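PDB 2YJG: lactate racemase from Thermoanaerobacterium thermosaccharolyticum, which catalyses the interconversion of D- and L-lactate, using in its mature form a nickel pincer cofactor derived from nicotinic acid mononucleotide. Local coordinates for residues I42-R45 against A46-P50; K92-K95 against S96-V99; E115-K119 against F120-L124; I190-V193 against Q194-L197; I293-S296 against V297-M300. One frame throughout, in Å; residues are numbered along the deposited sequence.

Contact 1: residues I42-R45 against A46-P50; sequences IVKR and ALENP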
loop_
_atom_site.group_PDB
_atom_site.type_symbol
_atom_site.label_atom_id
_atom_site.label_comp_id
_atom_site.label_asym_id
_atom_site.label_seq_id
_atom_site.Cartn_x
_atom_site.Cartn_y
_atom_site.Cartn_z
ATOM N N ILE A 42 -16.866 -2.228 21.597
ATOM C CA ILE A 42 -16.140 -3.041 22.595
ATOM C C ILE A 42 -14.758 -2.449 22.762
ATOM O O ILE A 42 -14.274 -2.288 23.873
ATOM C CB ILE A 42 -16.062 -4.507 22.150
ATOM C CG1 ILE A 42 -17.425 -5.161 22.294
ATOM C CG2 ILE A 42 -15.041 -5.237 22.959
ATOM C CD1 ILE A 42 -17.454 -6.510 21.755
ATOM N N VAL A 43 -14.121 -2.119 21.634
ATOM C CA VAL A 43 -12.810 -1.502 21.630
ATOM C C VAL A 43 -12.803 -0.149 22.363
ATOM O O VAL A 43 -12.008 0.049 23.258
ATOM C CB VAL A 43 -12.206 -1.378 20.201
ATOM C CG1 VAL A 43 -10.852 -0.690 20.264
ATOM C CG2 VAL A 43 -12.097 -2.756 19.575
ATOM N N LYS A 44 -13.724 0.757 22.035
ATOM C CA LYS A 44 -13.781 2.054 22.720
ATOM C C LYS A 44 -13.986 1.913 24.233
ATOM O O LYS A 44 -13.366 2.625 25.022
ATOM C CB LYS A 44 -14.897 2.924 22.151
ATOM C CG LYS A 44 -14.668 3.526 20.782
ATOM C CD LYS A 44 -13.940 4.870 20.906
ATOM C CE LYS A 44 -14.699 5.938 21.740
ATOM N NZ LYS A 44 -13.874 6.776 22.786
ATOM N N ARG A 45 -14.850 0.995 24.644
ATOM C CA ARG A 45 -15.045 0.734 26.071
ATOM C C ARG A 45 -13.719 0.429 26.750
ATOM O O ARG A 45 -13.419 0.981 27.808
ATOM C CB ARG A 45 -16.048 -0.430 26.298
ATOM C CG ARG A 45 -16.371 -0.766 27.762
ATOM C CD ARG A 45 -17.281 -2.004 27.923
ATOM N NE ARG A 45 -16.642 -3.224 27.427
ATOM C CZ ARG A 45 -17.149 -4.459 27.483
ATOM N NH1 ARG A 45 -18.328 -4.700 28.059
ATOM N NH2 ARG A 45 -16.446 -5.475 26.966
ATOM N N ALA A 46 -12.929 -0.458 26.146
ATOM C CA ALA A 46 -11.595 -0.773 26.674
ATOM C C ALA A 46 -10.750 0.462 26.787
ATOM O O ALA A 46 -10.124 0.703 27.803
ATOM C CB ALA A 46 -10.867 -1.784 25.762
ATOM N N LEU A 47 -10.646 1.201 25.684
ATOM C CA LEU A 47 -9.830 2.402 25.655
ATOM C C LEU A 47 -10.330 3.433 26.692
ATOM O O LEU A 47 -9.522 4.110 27.342
ATOM C CB LEU A 47 -9.810 3.019 24.257
ATOM C CG LEU A 47 -9.079 2.174 23.179
ATOM C CD1 LEU A 47 -9.344 2.815 21.782
ATOM C CD2 LEU A 47 -7.585 1.989 23.476
ATOM N N GLU A 48 -11.647 3.524 26.853
ATOM C CA GLU A 48 -12.203 4.498 27.796
ATOM C C GLU A 48 -12.051 4.056 29.289
ATOM O O GLU A 48 -12.261 4.852 30.209
ATOM C CB GLU A 48 -13.657 4.759 27.449
ATOM C CG GLU A 48 -13.968 5.564 26.117
ATOM C CD GLU A 48 -15.425 5.422 25.652
ATOM O OE1 GLU A 48 -16.320 5.043 26.450
ATOM O OE2 GLU A 48 -15.711 5.691 24.480
ATOM N N ASN A 49 -11.618 2.804 29.529
ATOM C CA ASN A 49 -11.576 2.194 30.857
ATOM C C ASN A 49 -10.260 1.417 30.974
ATOM O O ASN A 49 -10.263 0.142 31.105
ATOM C CB ASN A 49 -12.793 1.285 31.035
ATOM C CG ASN A 49 -14.118 2.082 31.046
ATOM O OD1 ASN A 49 -14.483 2.656 32.074
ATOM N ND2 ASN A 49 -14.838 2.101 29.909
ATOM N N PRO A 50 -9.121 2.152 30.895
ATOM C CA PRO A 50 -7.837 1.512 30.913
ATOM C C PRO A 50 -7.563 0.820 32.257
ATOM O O PRO A 50 -7.989 1.294 33.319
ATOM C CB PRO A 50 -6.845 2.651 30.681
ATOM C CG PRO A 50 -7.665 3.968 31.019
ATOM C CD PRO A 50 -9.040 3.618 30.707
#

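Contact 2: residues K92-K95 against S96-V99; sequences KKNK and SANV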
loop_
_atom_site.group_PDB
_atom_site.type_symbol
_atom_site.label_atom_id
_atom_site.label_comp_id
_atom_site.label_asym_id
_atom_site.label_seq_id
_atom_site.Cartn_x
_atom_site.Cartn_y
_atom_site.Cartn_z
ATOM N N LYS A 92 -6.588 12.678 20.210
ATOM C CA LYS A 92 -7.613 13.439 20.916
ATOM C C LYS A 92 -7.025 14.665 21.627
ATOM O O LYS A 92 -7.630 15.757 21.626
ATOM C CB LYS A 92 -8.378 12.538 21.872
ATOM C CG LYS A 92 -9.498 11.770 21.225
ATOM C CD LYS A 92 -10.273 11.017 22.298
ATOM C CE LYS A 92 -11.188 9.918 21.710
ATOM N NZ LYS A 92 -12.528 10.423 21.275
ATOM N N LYS A 93 -5.856 14.518 22.223
ATOM C CA LYS A 93 -5.242 15.651 22.881
ATOM C C LYS A 93 -3.883 15.991 22.250
ATOM O O LYS A 93 -3.098 16.704 22.836
ATOM C CB LYS A 93 -5.196 15.424 24.405
ATOM C CG LYS A 93 -6.553 15.326 25.061
ATOM C CD LYS A 93 -6.422 15.072 26.610
ATOM C CE LYS A 93 -7.720 15.375 27.394
ATOM N NZ LYS A 93 -7.551 14.976 28.832
ATOM N N ASN A 94 -3.663 15.536 20.999
ATOM C CA ASN A 94 -2.402 15.684 20.276
ATOM C C ASN A 94 -2.647 15.529 18.748
ATOM O O ASN A 94 -2.262 14.509 18.107
ATOM C CB ASN A 94 -1.396 14.664 20.824
ATOM C CG ASN A 94 -0.004 14.906 20.372
ATOM O OD1 ASN A 94 0.247 15.781 19.547
ATOM N ND2 ASN A 94 0.934 14.123 20.897
ATOM N N LYS A 95 -3.291 16.536 18.142
ATOM C CA LYS A 95 -3.817 16.336 16.816
ATOM C C LYS A 95 -2.693 16.108 15.817
ATOM O O LYS A 95 -2.900 15.391 14.853
ATOM C CB LYS A 95 -4.702 17.490 16.317
ATOM C CG LYS A 95 -6.044 17.604 17.058
ATOM C CD LYS A 95 -7.009 16.490 16.758
ATOM C CE LYS A 95 -8.168 16.500 17.769
ATOM N NZ LYS A 95 -9.299 15.786 17.156
ATOM N N SER A 96 -1.523 16.692 16.083
ATOM C CA SER A 96 -0.378 16.657 15.168
ATOM C C SER A 96 0.681 15.632 15.562
ATOM O O SER A 96 1.803 15.686 15.086
ATOM C CB SER A 96 0.271 18.067 15.124
ATOM O OG SER A 96 -0.706 19.013 14.715
ATOM N N ALA A 97 0.320 14.675 16.417
ATOM C CA ALA A 97 1.235 13.601 16.784
ATOM C C ALA A 97 1.804 12.882 15.591
ATOM O O ALA A 97 1.104 12.572 14.624
ATOM C CB ALA A 97 0.548 12.567 17.710
ATOM N N ASN A 98 3.102 12.658 15.662
ATOM C CA ASN A 98 3.725 11.726 14.778
ATOM C C ASN A 98 3.494 10.341 15.322
ATOM O O ASN A 98 3.870 10.036 16.479
ATOM C CB ASN A 98 5.200 11.973 14.669
ATOM C CG ASN A 98 5.501 13.292 14.101
ATOM O OD1 ASN A 98 6.115 14.133 14.770
ATOM N ND2 ASN A 98 5.004 13.539 12.890
ATOM N N VAL A 99 2.948 9.489 14.477
ATOM C CA VAL A 99 2.626 8.125 14.889
ATOM C C VAL A 99 3.132 7.159 13.839
ATOM O O VAL A 99 2.667 7.193 12.709
ATOM C CB VAL A 99 1.148 7.893 15.095
ATOM C CG1 VAL A 99 0.878 6.431 15.679
ATOM C CG2 VAL A 99 0.597 8.858 16.015
HETATM O O HOH W 1 -0.714 18.324 18.155
HETATM O O HOH W 2 -1.361 13.222 13.891
#

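Contact 3: residues E115-K119 against F120-L124; sequences EMKAK and FGEDL. With SO4 (sulfate ion), chain D.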
loop_
_atom_site.group_PDB
_atom_site.type_symbol
_atom_site.label_atom_id
_atom_site.label_comp_id
_atom_site.label_asym_id
_atom_site.label_seq_id
_atom_site.Cartn_x
_atom_site.Cartn_y
_atom_site.Cartn_z
ATOM N N GLU A 115 -0.048 -7.801 1.183
ATOM C CA GLU A 115 -0.418 -8.326 2.482
ATOM C C GLU A 115 -0.806 -7.193 3.422
ATOM O O GLU A 115 -1.759 -7.294 4.170
ATOM C CB GLU A 115 0.751 -9.145 3.060
ATOM C CG GLU A 115 0.858 -10.537 2.443
ATOM C CD GLU A 115 2.181 -11.255 2.725
ATOM O OE1 GLU A 115 3.162 -10.645 3.261
ATOM O OE2 GLU A 115 2.222 -12.467 2.405
ATOM N N MET A 116 -0.056 -6.097 3.366
ATOM C CA MET A 116 -0.393 -4.940 4.177
ATOM C C MET A 116 -1.757 -4.406 3.747
ATOM O O MET A 116 -2.605 -4.109 4.567
ATOM C CB MET A 116 0.700 -3.874 4.096
ATOM C CG MET A 116 1.879 -4.238 4.974
ATOM S SD MET A 116 3.330 -3.195 4.806
ATOM C CE MET A 116 2.445 -1.848 5.262
ATOM N N LYS A 117 -1.994 -4.344 2.448
ATOM C CA LYS A 117 -3.281 -3.867 1.950
ATOM C C LYS A 117 -4.371 -4.806 2.434
ATOM O O LYS A 117 -5.392 -4.345 2.883
ATOM C CB LYS A 117 -3.298 -3.831 0.412
ATOM C CG LYS A 117 -4.609 -3.361 -0.176
ATOM C CD LYS A 117 -4.730 -3.741 -1.663
ATOM C CE LYS A 117 -6.205 -3.872 -2.048
ATOM N NZ LYS A 117 -6.833 -2.530 -2.068
ATOM N N ALA A 118 -4.154 -6.124 2.357
ATOM C CA ALA A 118 -5.193 -7.079 2.795
ATOM C C ALA A 118 -5.548 -6.932 4.267
ATOM O O ALA A 118 -6.737 -6.902 4.636
ATOM C CB ALA A 118 -4.806 -8.536 2.456
ATOM N N LYS A 119 -4.520 -6.751 5.095
ATOM C CA LYS A 119 -4.684 -6.626 6.553
ATOM C C LYS A 119 -5.266 -5.308 7.027
ATOM O O LYS A 119 -6.195 -5.302 7.832
ATOM C CB LYS A 119 -3.338 -6.814 7.255
ATOM C CG LYS A 119 -3.457 -7.041 8.730
ATOM C CD LYS A 119 -3.729 -8.548 8.896
ATOM C CE LYS A 119 -3.795 -8.907 10.310
ATOM N NZ LYS A 119 -5.074 -9.584 10.604
ATOM N N PHE A 120 -4.695 -4.200 6.544
ATOM C CA PHE A 120 -4.984 -2.868 7.038
ATOM C C PHE A 120 -5.869 -2.007 6.135
ATOM O O PHE A 120 -6.500 -1.093 6.613
ATOM C CB PHE A 120 -3.647 -2.137 7.307
ATOM C CG PHE A 120 -2.746 -2.881 8.218
ATOM C CD1 PHE A 120 -3.034 -2.974 9.577
ATOM C CD2 PHE A 120 -1.602 -3.507 7.751
ATOM C CE1 PHE A 120 -2.198 -3.669 10.427
ATOM C CE2 PHE A 120 -0.788 -4.238 8.610
ATOM C CZ PHE A 120 -1.088 -4.294 9.961
ATOM N N GLY A 121 -5.979 -2.349 4.848
ATOM C CA GLY A 121 -6.750 -1.538 3.921
ATOM C C GLY A 121 -5.841 -0.486 3.291
ATOM O O GLY A 121 -4.881 -0.013 3.899
ATOM N N GLU A 122 -6.172 -0.126 2.058
ATOM C CA GLU A 122 -5.379 0.741 1.231
ATOM C C GLU A 122 -5.173 2.150 1.821
ATOM O O GLU A 122 -4.058 2.659 1.841
ATOM C CB GLU A 122 -6.125 0.797 -0.093
ATOM C CG GLU A 122 -5.588 1.607 -1.149
ATOM C CD GLU A 122 -5.994 1.047 -2.510
ATOM O OE1 GLU A 122 -6.190 -0.179 -2.613
ATOM O OE2 GLU A 122 -6.066 1.831 -3.459
ATOM N N ASP A 123 -6.236 2.746 2.325
ATOM C CA ASP A 123 -6.159 4.117 2.812
ATOM C C ASP A 123 -5.261 4.171 4.036
ATOM O O ASP A 123 -4.385 5.033 4.137
ATOM C CB ASP A 123 -7.559 4.657 3.168
ATOM C CG ASP A 123 -8.464 4.875 1.954
ATOM O OD1 ASP A 123 -8.030 4.825 0.792
ATOM O OD2 ASP A 123 -9.645 5.154 2.199
ATOM N N LEU A 124 -5.437 3.227 4.974
ATOM C CA LEU A 124 -4.631 3.242 6.177
ATOM C C LEU A 124 -3.119 3.037 5.866
ATOM O O LEU A 124 -2.251 3.746 6.415
ATOM C CB LEU A 124 -5.194 2.176 7.141
ATOM C CG LEU A 124 -4.984 2.184 8.634
ATOM C CD1 LEU A 124 -5.281 3.564 9.206
ATOM C CD2 LEU A 124 -5.917 1.063 9.252
HETATM S S SO4 D . -9.246 -2.042 0.835
HETATM O O1 SO4 D . -9.885 -1.239 1.848
HETATM O O2 SO4 D . -9.993 -2.176 -0.392
HETATM O O3 SO4 D . -7.928 -1.547 0.491
HETATM O O4 SO4 D . -8.990 -3.368 1.343
#

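Contact 4: residues I190-V193 against Q194-L197; sequences IASV and QCIL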
loop_
_atom_site.group_PDB
_atom_site.type_symbol
_atom_site.label_atom_id
_atom_site.label_comp_id
_atom_site.label_asym_id
_atom_site.label_seq_id
_atom_site.Cartn_x
_atom_site.Cartn_y
_atom_site.Cartn_z
ATOM N N ILE A 190 9.357 -7.640 17.982
ATOM C CA ILE A 190 10.278 -6.621 17.399
ATOM C C ILE A 190 11.721 -6.848 17.867
ATOM O O ILE A 190 12.467 -5.926 17.968
ATOM C CB ILE A 190 9.816 -5.173 17.669
ATOM C CG1 ILE A 190 9.783 -4.808 19.199
ATOM C CG2 ILE A 190 8.492 -4.917 16.955
ATOM C CD1 ILE A 190 9.726 -3.277 19.441
ATOM N N ALA A 191 12.074 -8.094 18.154
ATOM C CA ALA A 191 13.405 -8.478 18.665
ATOM C C ALA A 191 14.278 -9.000 17.566
ATOM O O ALA A 191 13.810 -9.318 16.457
ATOM C CB ALA A 191 13.285 -9.592 19.718
ATOM N N SER A 192 15.563 -9.099 17.879
ATOM C CA SER A 192 16.552 -9.667 16.923
ATOM C C SER A 192 16.370 -11.151 16.756
ATOM O O SER A 192 15.903 -11.828 17.694
ATOM C CB SER A 192 17.972 -9.402 17.417
ATOM O OG SER A 192 18.257 -10.132 18.585
ATOM N N VAL A 193 16.737 -11.688 15.580
ATOM C CA VAL A 193 16.524 -13.139 15.333
ATOM C C VAL A 193 17.223 -13.950 16.461
ATOM O O VAL A 193 16.698 -14.939 16.923
ATOM C CB VAL A 193 16.964 -13.634 13.936
ATOM C CG1 VAL A 193 16.747 -15.136 13.796
ATOM C CG2 VAL A 193 16.218 -12.923 12.822
ATOM N N GLN A 194 18.394 -13.510 16.900
ATOM C CA GLN A 194 19.145 -14.243 17.933
ATOM C C GLN A 194 18.402 -14.253 19.241
ATOM O O GLN A 194 18.326 -15.275 19.908
ATOM C CB GLN A 194 20.542 -13.625 18.107
ATOM C CG GLN A 194 21.504 -14.380 19.041
ATOM C CD GLN A 194 23.012 -13.864 18.997
ATOM O OE1 GLN A 194 23.464 -13.239 18.020
ATOM N NE2 GLN A 194 23.770 -14.163 20.065
ATOM N N CYS A 195 17.817 -13.120 19.625
ATOM C CA CYS A 195 17.061 -13.076 20.845
ATOM C C CYS A 195 15.836 -13.966 20.741
ATOM O O CYS A 195 15.469 -14.623 21.698
ATOM C CB CYS A 195 16.635 -11.652 21.181
ATOM S SG CYS A 195 18.011 -10.539 21.662
ATOM N N ILE A 196 15.211 -13.997 19.572
ATOM C CA ILE A 196 14.019 -14.808 19.381
ATOM C C ILE A 196 14.369 -16.274 19.552
ATOM O O ILE A 196 13.719 -17.007 20.278
ATOM C CB ILE A 196 13.365 -14.530 18.011
ATOM C CG1 ILE A 196 12.863 -13.062 17.966
ATOM C CG2 ILE A 196 12.237 -15.469 17.792
ATOM C CD1 ILE A 196 12.326 -12.550 16.573
ATOM N N LEU A 197 15.403 -16.719 18.872
ATOM C CA LEU A 197 15.783 -18.122 18.954
ATOM C C LEU A 197 16.141 -18.469 20.398
ATOM O O LEU A 197 15.724 -19.523 20.903
ATOM C CB LEU A 197 16.952 -18.378 17.981
ATOM C CG LEU A 197 16.602 -18.371 16.525
ATOM C CD1 LEU A 197 17.787 -18.448 15.548
ATOM C CD2 LEU A 197 15.678 -19.552 16.158
#

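Contact 5: residues I293-S296 against V297-M300; sequences IYQS and VKGM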
loop_
_atom_site.group_PDB
_atom_site.type_symbol
_atom_site.label_atom_id
_atom_site.label_comp_id
_atom_site.label_asym_id
_atom_site.label_seq_id
_atom_site.Cartn_x
_atom_site.Cartn_y
_atom_site.Cartn_z
ATOM N N ILE A 293 1.856 -30.369 9.785
ATOM C CA ILE A 293 2.221 -31.169 10.958
ATOM C C ILE A 293 2.822 -30.335 12.080
ATOM O O ILE A 293 2.407 -30.500 13.242
ATOM C CB ILE A 293 3.070 -32.394 10.632
ATOM C CG1 ILE A 293 2.403 -33.211 9.530
ATOM C CG2 ILE A 293 3.230 -33.275 11.881
ATOM C CD1 ILE A 293 3.244 -34.435 9.105
ATOM N N TYR A 294 3.698 -29.401 11.701
ATOM C CA TYR A 294 4.314 -28.451 12.629
ATOM C C TYR A 294 3.226 -27.823 13.531
ATOM O O TYR A 294 3.333 -27.828 14.752
ATOM C CB TYR A 294 5.058 -27.408 11.800
ATOM C CG TYR A 294 5.899 -26.437 12.594
ATOM C CD1 TYR A 294 5.319 -25.350 13.200
ATOM C CD2 TYR A 294 7.281 -26.598 12.718
ATOM C CE1 TYR A 294 6.075 -24.437 13.947
ATOM C CE2 TYR A 294 8.055 -25.666 13.424
ATOM C CZ TYR A 294 7.454 -24.608 14.027
ATOM O OH TYR A 294 8.212 -23.723 14.740
ATOM N N GLN A 295 2.183 -27.277 12.928
ATOM C CA GLN A 295 1.110 -26.624 13.689
ATOM C C GLN A 295 0.340 -27.618 14.536
ATOM O O GLN A 295 -0.125 -27.302 15.608
ATOM C CB GLN A 295 0.128 -25.886 12.759
ATOM C CG GLN A 295 0.658 -24.603 12.175
ATOM C CD GLN A 295 1.125 -23.651 13.183
ATOM O OE1 GLN A 295 0.476 -23.425 14.211
ATOM N NE2 GLN A 295 2.290 -23.031 12.902
ATOM N N SER A 296 0.199 -28.829 14.036
ATOM C CA SER A 296 -0.631 -29.866 14.712
ATOM C C SER A 296 -0.083 -30.382 16.043
ATOM O O SER A 296 -0.848 -30.921 16.862
ATOM C CB SER A 296 -0.849 -31.047 13.782
ATOM O OG SER A 296 0.291 -31.928 13.763
ATOM N N VAL A 297 1.211 -30.171 16.286
ATOM C CA VAL A 297 1.765 -30.399 17.625
ATOM C C VAL A 297 0.987 -29.604 18.688
ATOM O O VAL A 297 0.894 -30.061 19.810
ATOM C CB VAL A 297 3.253 -30.067 17.660
ATOM C CG1 VAL A 297 3.923 -30.402 19.089
ATOM C CG2 VAL A 297 3.996 -30.819 16.523
ATOM N N LYS A 298 0.437 -28.441 18.365
ATOM C CA LYS A 298 -0.377 -27.652 19.332
ATOM C C LYS A 298 -1.604 -28.409 19.889
ATOM O O LYS A 298 -1.742 -28.594 21.140
ATOM C CB LYS A 298 -0.771 -26.328 18.753
ATOM C CG LYS A 298 0.469 -25.433 18.371
ATOM C CD LYS A 298 0.067 -24.235 17.605
ATOM C CE LYS A 298 1.244 -23.295 17.329
ATOM N NZ LYS A 298 0.795 -22.008 16.631
ATOM N N GLY A 299 -2.414 -28.927 18.979
ATOM C CA GLY A 299 -3.582 -29.789 19.327
ATOM C C GLY A 299 -3.143 -31.059 20.039
ATOM O O GLY A 299 -3.806 -31.577 20.934
ATOM N N MET A 300 -2.001 -31.619 19.633
ATOM C CA MET A 300 -1.521 -32.802 20.308
ATOM C C MET A 300 -1.220 -32.599 21.791
ATOM O O MET A 300 -1.383 -33.552 22.604
ATOM C CB MET A 300 -0.237 -33.343 19.662
ATOM C CG MET A 300 -0.357 -33.758 18.194
ATOM S SD MET A 300 1.208 -34.399 17.589
ATOM C CE MET A 300 0.814 -34.507 15.861
#

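Contact 1: residues I42-R45 against A46-P50
Ile42 meets Ala46 through the main chain: its carbonyl O accepts from Ala46 N at 3.2 Å, while its side chain turns to Met37 and to Ala250 of strand 247-253. Val43 makes the next such bond, to Leu47 N, and adds a side-chain contact. With Val43 CG1 anti to the backbone N (chi1 178°), this methyl lies alongside Leu47 CD1 at 4.1 Å, both side chains pointing the same way. Branched aliphatics suit this buried face, where Leu85, Leu86, Phe235 and Leu237 pack against them. Lys44 gives its O to Glu48 N at 2.7 Å, and bends at chi2 and chi3 fold its side chain back toward Glu48. The ammonium NZ thereby comes to 2.7 Å from Glu48 OE2, a salt bridge whose hydrogen bond is weak. A leucine here would probably leave the Glu48 carboxylate without its positive mate and freer to turn. Arg45 contributes its carbonyl O, which accepts from Asn49 ND2 at 2.8 Å with an N-H...O angle of 162° and lies close to the plane of the asparagine amide. Asparagine fits where the helix runs out, its short side chain reaching back to a carbonyl of the last turn. The whole is the C-terminal end of an amphipathic helix, 39-48, laid on strands 233-241 and 247-253 and helix 79-91, with i to i+4 pairs along both its faces.

Contact 2: residues K92-K95 against S96-V99
Asn94 and Ala97 meet twice, once through the main chain and once through their side chains. Ala97 N donates to Asn94 O at 3.1 Å; the bond is fairly straight at the hydrogen (164°), but the donor stands well above the carbonyl plane, not on a lone pair. With CG anti to the backbone N (chi1 -168°), the Asn94 amide swings to the alanine, and its ND2 comes to 3.6 Å from Ala97 CB. That ND2 finds its acceptors in the carbonyls of Ala60 and Lys63, so an asparagine here ties the turn to a neighbouring loop. Asn94 to Ala97 form a type I beta turn, with Lys95 and Ser96 at its corners, within the connection from helix 79-91 to strand 99-104. Strand 66-71, that helix and strand 99-104 make a beta-alpha-beta crossover between adjacent parallel strands. Ser96 is small and polar, which suits a corner facing water and the second subunit. Its N donates to water 1 at 2.8 Å, and the same water donates to Asn94 OD1 at 3.1 Å; Ser96 OG is hydrogen-bonded to Asn65 ND2 of the second subunit. Lys95, whose long side chain is exposed, takes part through its backbone: water 2 donates to Lys95 O at 2.8 Å and to Ala97 O at 2.7 Å. The small methyl of Ala97 fits the buried side, against Ile66 and Ile90.

Contact 3: residues E115-K119 against F120-L124
Lys117 reaches past the helix end to Glu122, starting from a CB that points away from the following residues. CG, anti to the backbone N (chi1 179°), lies 3.8 Å from sulfate O3. CD comes to 4.0 Å from Glu122 OE1, and CE to 3.7 Å from the same oxygen. A bend at chi4 then brings NZ within bonding distance of two anions: it donates to sulfate O3 at 3.0 Å and forms a salt bridge with Glu122 OE1, modelled so short that its exact length is doubtful. A lysine is long enough to serve both. Glu122 N also donates to O3, at 2.7 Å, so the sulfate, probably from the crystallisation liquor, sits at the N terminus of helix 122-127. Gly121 is the N-cap there; at its phi of 90° a side chain would be jammed against the preceding carbonyl. Helix 113-120 closes with Phe120 N donating to Met116 O at 2.9 Å. At its end, Lys119 CG lies over the face of the Phe120 ring, 3.8 Å from the centroid, a CH-pi contact, while Lys119 NZ holds the carbonyls of Val77 and of Arg75, probably a cofactor-binding residue. The Phe120 ring packs on Ser79 and Leu83 of helix 79-91 and meets the ring of Phe130 of strand 129-132. Glu122 OE2 accepts from Leu113 N of the second subunit, placing the junction of helices 113-120 and 122-127 at the dimer interface.

Contact 4: residues I190-V193 against Q194-L197
Cys195 N donates to Ser192 OG at 3.2 Å, the N-H...O angle being 158°, and Ile196 N donates to Ser192 O at 3.0 Å, so two hydrogen bonds return from the helix to Ser192. Leu197 N to Val193 O, at 2.9 Å, is the first i to i+4 bond with both residues in the helix. Ser192 is thus the N-cap of helix 193-198, a position that serine fills well because its hydroxyl is short enough to replace the carbonyl that the missing turn would have offered. Its OG stands between the backbone N and the carbonyl carbon (chi1 68°), which turns it to the first turn of the helix, and it is also bonded to Glu154. Replacing Ser192 by an alanine would probably leave Cys195 N without its cap and Glu154 without this hydroxyl partner. The apolar contacts are of two sorts. Ala191, just before the cap, and Ile196, in the first full turn, form a hydrophobic staple: Ala191 CB lies 3.9 Å from Ile196 CG1, with Cys195 CB a little further at 4.2 Å. Along the helix itself, Val193 CG1 and Leu197 CD1 lie side by side at 3.9 Å, with the valine also packing on Phe107, Ser135 and Arg136. Ile196 has a second neighbour of note: its side chain is about 4 Å from that of His200, which by analogy with related enzymes probably binds the cofactor nickel, and it also touches Pro188.

Contact 5: residues I293-S296 against V297-M300
Ile293, Val297, Ser296 and Met300 make the close-packed face of the first turns of helix 293-305, the crossover helix of a beta-alpha-beta unit between parallel strands 279-283 and 311-316 of the C-terminal domain; Gln295 and Lys298 make the other, partly exposed face, which probably belongs to the substrate site. On the packed side, Ile293 O is shared: Val297 N donates to it at 3.3 Å along the helix, and Ser296 OG at 2.6 Å, in the carbonyl plane and on a lone pair. Serine suits this spot because its hydroxyl, lying between the backbone N and the carbonyl carbon (chi1 80°), can turn back into its own turn and be satisfied while buried. The same OG touches Met300 CE at 3.4 Å, and the long, flexible methionine runs on to Leu363, Val372 and Met374. Val297 faces Phe328 and Ile362, where a compact branched side chain fits. The helix is kinked at Lys298 and Gly299. Lys298 N lacks a bond to the turn before and donates instead to Gln295 O, three residues back, at 3.0 Å and well above its carbonyl plane; Gly299 N donates to Asn284 OD1. On the looser side, two polar side chains lie alongside each other, pointing the same way. Lys298 extends straight beyond CG, whereas Gln295 bends at chi2; the lysine side chain lies about 5 Å from that of His174, a probable proton donor or acceptor. Lys298 NZ donates to Gln295 OE1 at 2.8 Å, in the plane of the amide and on a lone pair.

Overall arrangement
From the N terminus, the five contacts follow in series, none nested or crossing, and each is local rather than closing a long loop. Contact 1 ends helix 39-48; contact 2 turns the chain from helix 79-91 into strand 99-104. These two come together where the like-charged Lys44 NZ and Lys92 NZ lie 4.2 Å apart. Contact 3 joins helices 113-120 and 122-127 and, like contact 2, touches the second subunit. Contacts 1 to 3 lie around the mixed sheet containing strands 66-71 and 99-104, contact 5 by the parallel sheet of the C-terminal domain. Contact 4 starts helix 193-198. Contacts 4 and 5 both lie close to residues that probably form the active site, His200 and His174 respectively.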